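Local coordinates for protein transglutaminase-like enzymes, putative cysteine protease (PDB 3ISR) that probably acts as a cysteine hydrolase of the transglutaminase-like superfamily, which shares a papain-like core, at residues E102-V106 with V107-G111; A185-G188 with I189-R193; A220-G224 with N225-F229. All blocks are in the same frame, centred on the assembly; numbering follows the deposited sequence.

Interaction 1: residues E102-V106 with V107-G111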
loop_
_atom_site.group_PDB
_atom_site.type_symbol
_atom_site.label_atom_id
_atom_site.label_comp_id
_atom_site.label_asym_id
_atom_site.label_seq_id
_atom_site.Cartn_x
_atom_site.Cartn_y
_atom_site.Cartn_z
ATOM N N GLU B 102 23.359 25.835 -0.183
ATOM C CA GLU B 102 23.382 24.510 -0.811
ATOM C C GLU B 102 22.442 23.547 -0.061
ATOM O O GLU B 102 21.809 22.690 -0.684
ATOM C CB GLU B 102 24.810 23.946 -0.895
ATOM N N THR B 103 22.336 23.713 1.265
ATOM C CA THR B 103 21.414 22.926 2.103
ATOM C C THR B 103 20.806 23.756 3.255
ATOM O O THR B 103 21.261 24.868 3.538
ATOM C CB THR B 103 22.104 21.673 2.707
ATOM O OG1 THR B 103 23.284 22.062 3.425
ATOM C CG2 THR B 103 22.478 20.652 1.618
ATOM N N VAL B 104 19.785 23.206 3.920
ATOM C CA VAL B 104 19.217 23.834 5.134
ATOM C C VAL B 104 20.062 23.442 6.373
ATOM O O VAL B 104 20.287 22.239 6.611
ATOM C CB VAL B 104 17.692 23.483 5.329
ATOM C CG1 VAL B 104 17.177 23.913 6.721
ATOM C CG2 VAL B 104 16.843 24.148 4.240
ATOM N N PRO B 105 20.534 24.441 7.159
ATOM C CA PRO B 105 21.441 24.156 8.296
ATOM C C PRO B 105 20.690 23.604 9.528
ATOM O O PRO B 105 20.368 24.358 10.456
ATOM C CB PRO B 105 22.026 25.534 8.603
ATOM C CG PRO B 105 20.881 26.470 8.286
ATOM C CD PRO B 105 20.216 25.884 7.068
ATOM N N VAL B 106 20.420 22.297 9.521
ATOM C CA VAL B 106 19.566 21.666 10.535
ATOM C C VAL B 106 20.017 21.968 11.962
ATOM O O VAL B 106 19.196 22.269 12.824
ATOM C CB VAL B 106 19.409 20.138 10.309
ATOM C CG1 VAL B 106 18.584 19.508 11.422
ATOM C CG2 VAL B 106 18.733 19.867 8.987
ATOM N N VAL B 107 21.328 21.923 12.199
ATOM C CA VAL B 107 21.853 22.144 13.528
ATOM C C VAL B 107 21.467 23.523 14.092
ATOM O O VAL B 107 21.446 23.700 15.310
ATOM C CB VAL B 107 23.384 21.878 13.596
ATOM C CG1 VAL B 107 24.219 23.053 13.025
ATOM C CG2 VAL B 107 23.815 21.529 15.029
ATOM N N ASP B 108 21.131 24.470 13.209
ATOM C CA ASP B 108 20.884 25.869 13.603
ATOM C C ASP B 108 19.417 26.315 13.556
ATOM O O ASP B 108 19.106 27.440 13.967
ATOM C CB ASP B 108 21.725 26.818 12.740
ATOM C CG ASP B 108 23.229 26.673 12.996
ATOM O OD1 ASP B 108 23.634 26.491 14.166
ATOM O OD2 ASP B 108 24.007 26.737 12.016
ATOM N N LEU B 109 18.526 25.454 13.055
ATOM C CA LEU B 109 17.098 25.784 12.974
ATOM C C LEU B 109 16.480 25.997 14.354
ATOM O O LEU B 109 16.812 25.273 15.308
ATOM C CB LEU B 109 16.324 24.680 12.245
ATOM C CG LEU B 109 16.649 24.467 10.762
ATOM C CD1 LEU B 109 15.942 23.252 10.209
ATOM C CD2 LEU B 109 16.305 25.737 9.933
ATOM N N ASP B 110 15.581 26.977 14.457
ATOM C CA ASP B 110 14.761 27.140 15.660
ATOM C C ASP B 110 14.040 25.821 15.932
ATOM O O ASP B 110 13.612 25.136 15.004
ATOM C CB ASP B 110 13.714 28.241 15.476
ATOM C CG ASP B 110 14.303 29.659 15.528
ATOM O OD1 ASP B 110 15.529 29.851 15.688
ATOM O OD2 ASP B 110 13.511 30.610 15.408
ATOM N N GLY B 111 13.915 25.472 17.208
ATOM C CA GLY B 111 13.283 24.234 17.626
ATOM C C GLY B 111 11.882 24.060 17.072
ATOM O O GLY B 111 11.471 22.932 16.764
#

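Interaction 2: residues A185-G188 with I189-R193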
loop_
_atom_site.group_PDB
_atom_site.type_symbol
_atom_site.label_atom_id
_atom_site.label_comp_id
_atom_site.label_asym_id
_atom_site.label_seq_id
_atom_site.Cartn_x
_atom_site.Cartn_y
_atom_site.Cartn_z
ATOM N N ALA B 185 -0.390 19.658 -2.469
ATOM C CA ALA B 185 0.315 20.213 -1.308
ATOM C C ALA B 185 1.041 19.105 -0.558
ATOM O O ALA B 185 2.226 19.239 -0.194
ATOM C CB ALA B 185 -0.671 20.898 -0.375
ATOM N N HIS B 186 0.346 18.001 -0.300
ATOM C CA HIS B 186 0.970 16.920 0.476
ATOM C C HIS B 186 2.179 16.389 -0.261
ATOM O O HIS B 186 3.189 16.063 0.350
ATOM C CB HIS B 186 -0.012 15.746 0.696
ATOM C CG HIS B 186 -1.067 15.999 1.734
ATOM N ND1 HIS B 186 -0.867 16.793 2.842
ATOM C CD2 HIS B 186 -2.320 15.506 1.850
ATOM C CE1 HIS B 186 -1.964 16.802 3.587
ATOM N NE2 HIS B 186 -2.858 16.023 3.008
ATOM N N LEU B 187 2.083 16.292 -1.592
ATOM C CA LEU B 187 3.211 15.768 -2.348
ATOM C C LEU B 187 4.440 16.701 -2.383
ATOM O O LEU B 187 5.573 16.246 -2.212
ATOM C CB LEU B 187 2.777 15.364 -3.764
ATOM C CG LEU B 187 3.870 14.736 -4.630
ATOM C CD1 LEU B 187 4.440 13.462 -3.913
ATOM C CD2 LEU B 187 3.290 14.388 -6.017
ATOM N N GLY B 188 4.217 17.997 -2.532
ATOM C CA GLY B 188 5.313 18.976 -2.433
ATOM C C GLY B 188 5.987 18.890 -1.066
ATOM O O GLY B 188 7.213 18.878 -0.973
ATOM N N ILE B 189 5.180 18.806 -0.012
ATOM C CA ILE B 189 5.714 18.722 1.365
ATOM C C ILE B 189 6.552 17.463 1.520
ATOM O O ILE B 189 7.684 17.519 2.015
ATOM C CB ILE B 189 4.582 18.704 2.408
ATOM C CG1 ILE B 189 3.885 20.062 2.464
ATOM C CG2 ILE B 189 5.136 18.373 3.805
ATOM C CD1 ILE B 189 2.488 19.983 3.061
ATOM N N ALA B 190 6.018 16.329 1.070
ATOM C CA ALA B 190 6.746 15.072 1.232
ATOM C C ALA B 190 8.077 15.109 0.517
ATOM O O ALA B 190 9.073 14.666 1.059
ATOM C CB ALA B 190 5.914 13.874 0.737
ATOM N N LEU B 191 8.083 15.608 -0.715
ATOM C CA LEU B 191 9.322 15.662 -1.490
ATOM C C LEU B 191 10.333 16.629 -0.897
ATOM O O LEU B 191 11.526 16.337 -0.884
ATOM C CB LEU B 191 9.019 15.967 -2.968
ATOM C CG LEU B 191 8.262 14.860 -3.730
ATOM C CD1 LEU B 191 7.720 15.402 -5.053
ATOM C CD2 LEU B 191 9.146 13.609 -3.980
ATOM N N CYS B 192 9.869 17.766 -0.369
ATOM C CA CYS B 192 10.780 18.682 0.352
ATOM C C CYS B 192 11.412 18.021 1.563
ATOM O O CYS B 192 12.626 18.057 1.735
ATOM C CB CYS B 192 10.044 19.906 0.857
ATOM S SG CYS B 192 9.678 21.110 -0.403
ATOM N N ARG B 193 10.580 17.441 2.428
ATOM C CA ARG B 193 11.122 16.797 3.620
ATOM C C ARG B 193 12.072 15.660 3.263
ATOM O O ARG B 193 13.045 15.407 3.983
ATOM C CB ARG B 193 10.002 16.251 4.504
ATOM C CG ARG B 193 9.138 17.334 5.108
ATOM C CD ARG B 193 8.162 16.735 6.125
ATOM N NE ARG B 193 7.217 17.769 6.560
ATOM C CZ ARG B 193 5.954 17.537 6.877
ATOM N NH1 ARG B 193 5.485 16.279 6.856
ATOM N NH2 ARG B 193 5.163 18.560 7.203
#

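Interaction 3: residues A220-G224 with N225-F229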
loop_
_atom_site.group_PDB
_atom_site.type_symbol
_atom_site.label_atom_id
_atom_site.label_comp_id
_atom_site.label_asym_id
_atom_site.label_seq_id
_atom_site.Cartn_x
_atom_site.Cartn_y
_atom_site.Cartn_z
ATOM N N ALA B 220 7.854 26.154 2.314
ATOM C CA ALA B 220 9.134 25.545 2.650
ATOM C C ALA B 220 9.955 26.564 3.409
ATOM O O ALA B 220 9.904 27.758 3.102
ATOM C CB ALA B 220 9.878 25.112 1.387
ATOM N N TYR B 221 10.759 26.097 4.359
ATOM C CA TYR B 221 11.553 27.023 5.153
ATOM C C TYR B 221 12.908 27.160 4.511
ATOM O O TYR B 221 13.718 26.225 4.547
ATOM C CB TYR B 221 11.679 26.521 6.585
ATOM C CG TYR B 221 12.245 27.524 7.553
ATOM C CD1 TYR B 221 11.433 28.531 8.100
ATOM C CD2 TYR B 221 13.575 27.453 7.956
ATOM C CE1 TYR B 221 11.941 29.459 9.022
ATOM C CE2 TYR B 221 14.091 28.377 8.894
ATOM C CZ TYR B 221 13.262 29.361 9.417
ATOM O OH TYR B 221 13.759 30.267 10.336
ATOM N N ILE B 222 13.141 28.323 3.911
ATOM C CA ILE B 222 14.317 28.556 3.087
ATOM C C ILE B 222 14.952 29.867 3.509
ATOM O O ILE B 222 14.309 30.927 3.450
ATOM C CB ILE B 222 13.966 28.681 1.573
ATOM C CG1 ILE B 222 13.169 27.462 1.081
ATOM C CG2 ILE B 222 15.251 28.870 0.755
ATOM C CD1 ILE B 222 12.535 27.655 -0.294
ATOM N N GLY B 223 16.206 29.789 3.938
ATOM C CA GLY B 223 16.951 30.985 4.340
ATOM C C GLY B 223 16.274 31.742 5.462
ATOM O O GLY B 223 16.324 32.970 5.503
ATOM N N GLY B 224 15.634 31.018 6.374
ATOM C CA GLY B 224 15.048 31.655 7.550
ATOM C C GLY B 224 13.617 32.158 7.382
ATOM O O GLY B 224 13.054 32.756 8.297
ATOM N N ASN B 225 13.023 31.885 6.226
ATOM C CA ASN B 225 11.671 32.329 5.936
ATOM C C ASN B 225 10.830 31.204 5.395
ATOM O O ASN B 225 11.324 30.406 4.613
ATOM C CB ASN B 225 11.698 33.441 4.888
ATOM C CG ASN B 225 12.451 34.666 5.370
ATOM O OD1 ASN B 225 13.474 35.037 4.803
ATOM N ND2 ASN B 225 11.956 35.290 6.429
ATOM N N TRP B 226 9.548 31.186 5.757
ATOM C CA TRP B 226 8.595 30.260 5.134
ATOM C C TRP B 226 8.194 30.844 3.775
ATOM O O TRP B 226 7.637 31.950 3.711
ATOM C CB TRP B 226 7.364 30.069 6.027
ATOM C CG TRP B 226 7.645 29.276 7.229
ATOM C CD1 TRP B 226 7.810 29.742 8.505
ATOM C CD2 TRP B 226 7.831 27.848 7.290
ATOM N NE1 TRP B 226 8.081 28.687 9.360
ATOM C CE2 TRP B 226 8.097 27.519 8.638
ATOM C CE3 TRP B 226 7.788 26.823 6.333
ATOM C CZ2 TRP B 226 8.310 26.191 9.065
ATOM C CZ3 TRP B 226 8.015 25.490 6.757
ATOM C CH2 TRP B 226 8.275 25.197 8.108
ATOM N N ILE B 227 8.534 30.136 2.697
ATOM C CA ILE B 227 8.279 30.610 1.356
ATOM C C ILE B 227 7.132 29.770 0.812
ATOM O O ILE B 227 7.201 28.545 0.857
ATOM C CB ILE B 227 9.500 30.423 0.434
ATOM C CG1 ILE B 227 10.773 31.099 1.006
ATOM C CG2 ILE B 227 9.193 30.929 -0.990
ATOM C CD1 ILE B 227 10.670 32.632 1.242
ATOM N N ILE B 228 6.116 30.430 0.268
ATOM C CA ILE B 228 4.931 29.739 -0.224
ATOM C C ILE B 228 5.071 29.206 -1.651
ATOM O O ILE B 228 5.678 29.849 -2.517
ATOM C CB ILE B 228 3.667 30.630 -0.079
ATOM C CG1 ILE B 228 2.404 29.750 -0.190
ATOM C CG2 ILE B 228 3.667 31.782 -1.083
ATOM C CD1 ILE B 228 1.258 30.212 0.690
ATOM N N PHE B 229 4.498 28.026 -1.899
ATOM C CA PHE B 229 4.560 27.376 -3.218
ATOM C C PHE B 229 3.223 26.710 -3.494
ATOM O O PHE B 229 2.569 26.246 -2.572
ATOM C CB PHE B 229 5.626 26.284 -3.244
ATOM C CG PHE B 229 7.031 26.803 -3.164
ATOM C CD1 PHE B 229 7.759 27.051 -4.321
ATOM C CD2 PHE B 229 7.627 27.037 -1.925
ATOM C CE1 PHE B 229 9.081 27.540 -4.247
ATOM C CE2 PHE B 229 8.935 27.536 -1.836
ATOM C CZ PHE B 229 9.662 27.785 -2.999
#

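Interaction 1: residues E102-V106 with V107-G111
Pro105 O is gripped by two backbone N-H groups of the turn that follows it: Asp108 N donates to Pro105 O at 2.9 Å with a fairly straight N-H...O angle of 156°, and Leu109 N adds a weak bond to Pro105 O at 3.4 Å. The main bond of Leu109 N goes to Val106 O at 3.3 Å, so successive i to i+3 bonds build a short 3-10 turn that overlaps an inverse gamma turn centred on Pro105. Proline suits that centre, because its ring restricts the backbone and it has no N-H to satisfy. The turn folds Leu109 back over Val104, the two side chains crossing at about a right angle. Buried Val106 packs on Leu117 and, with Val107, on Thr29 of the second subunit, where Leu109 O also accepts a hydrogen bond from Arg71 NH2 of that subunit. The loop takes part in the subunit interface. Asp108, by contrast, is exposed, and its carboxylate lies alongside Pro105, Asp108 OD2 4.1 Å from Pro105 CB. With Val104 CG1 anti to its own backbone N (chi1 169°), this methyl faces the fork of the leucine, Val104 CG1 lying 3.8 Å from both CD1 and CD2 of Leu109.

Interaction 2: residues A185-G188 with I189-R193
Ile189 packs tightly against the helical turn before it: its CG1 lies 3.2 Å from Ala185 O, and its CD1 sits close to the same oxygen. That carbonyl also receives the backbone N-H, with Ile189 N to Ala185 O at 3.0 Å and the donor nearly along the C=O axis. Three more i to i+4 bonds continue the series, from Ala190 N to His186 O, Leu191 N to Leu187 O and Cys192 N to Gly188 O, all short and fairly straight, as a regular alpha helix requires. On another side, Leu187 and Leu191 meet one turn apart at an oblique angle, Leu187 CG 3.9 Å from Leu191 CD1. Leu191, with CG anti to its carbonyl carbon (chi1 -67°), lies back over the preceding turn, its CG 3.4 Å from Leu187 O. No side of the contact opens to solvent: this looser apolar pair faces helices 170-176 and 142-156, and His186, pointing away from the following turn, finds its company outside it, its ring meeting those of Tyr201 and Tyr122. Beyond, Ile189 CG2 rests 3.2 Å above the guanidinium plane of Arg193, whose buried guanidinium N-H groups are hydrogen-bonded to Arg247 O, Ala199 O and Ser120 OG. With Ala185, Ile189 and Cys192 laid on strand 199-206, this is the buried central helix packed on a sheet that is characteristic of the papain-like, transglutaminase-type core.

Interaction 3: residues A220-G224 with N225-F229
The indole of Trp226 receives Tyr221 on one face: Tyr221 CD1 comes down 3.5 Å above the plane, toward the rim of the ring, and Tyr221 CB lies over the six-membered ring, 3.8 Å from its centroid, in a CH-pi contact. The phenol turns its edge to the indole, with planes at 63°, an edge-to-face pair. Its own face carries Asn225 N, offset toward the rim, and Trp226 CG lies at its edge, in plane. Tyr221 reaches over the indole because CG stands anti to the backbone N (chi1 -169°). Arg200 adds a cation-pi contact to Trp226. Replacing Trp226 by an alanine would probably strip the Tyr221 edge and CB of the indole face they lean on, leaving that ring less firmly held, and take the pi surface from Arg200.

The backbone is a beta hairpin closed by a two-residue loop. Ala220 and Ile227 form a hydrogen-bonded pair, Ile227 N to Ala220 O at 2.8 Å, and Ile222 N meets Asn225 O at 2.9 Å. Gly223 and Gly224 fill the type I' turn, whose positive phi angles suit glycine. On the other side of the hairpin, Ile222 CD1 touches the edge of Phe229, 3.9 Å from its CE2, and Ile222 CB rests on Ile227. The two sides thus differ in chemistry: Ala220, Ile222 and Phe229 bury apolar groups against helix 142-156, whereas the tryptophan face also takes the cation of Arg200.

Interactions 1 and 3 touch directly, their centres 12 Å apart: Leu109 CD2 packs 3.6 Å from Tyr221 CE2, and Val104 CG2 lies 3.8 Å from Tyr221 O, so the loop 102-111 rests on the hairpin. Pro198 serves both, packing on Val104 and Leu109 and pairing by backbone with Tyr221. Interaction 2 stands apart, about 8 Å from interaction 1 and about 4 Å from interaction 3 between nearest atoms, but Val146 of helix 142-156 meets Cys192 as well as Ala220 and Phe229. In transglutaminase-like enzymes the nucleophilic cysteine begins the helix equivalent to 181-194, so interaction 2 probably lies just behind the active site.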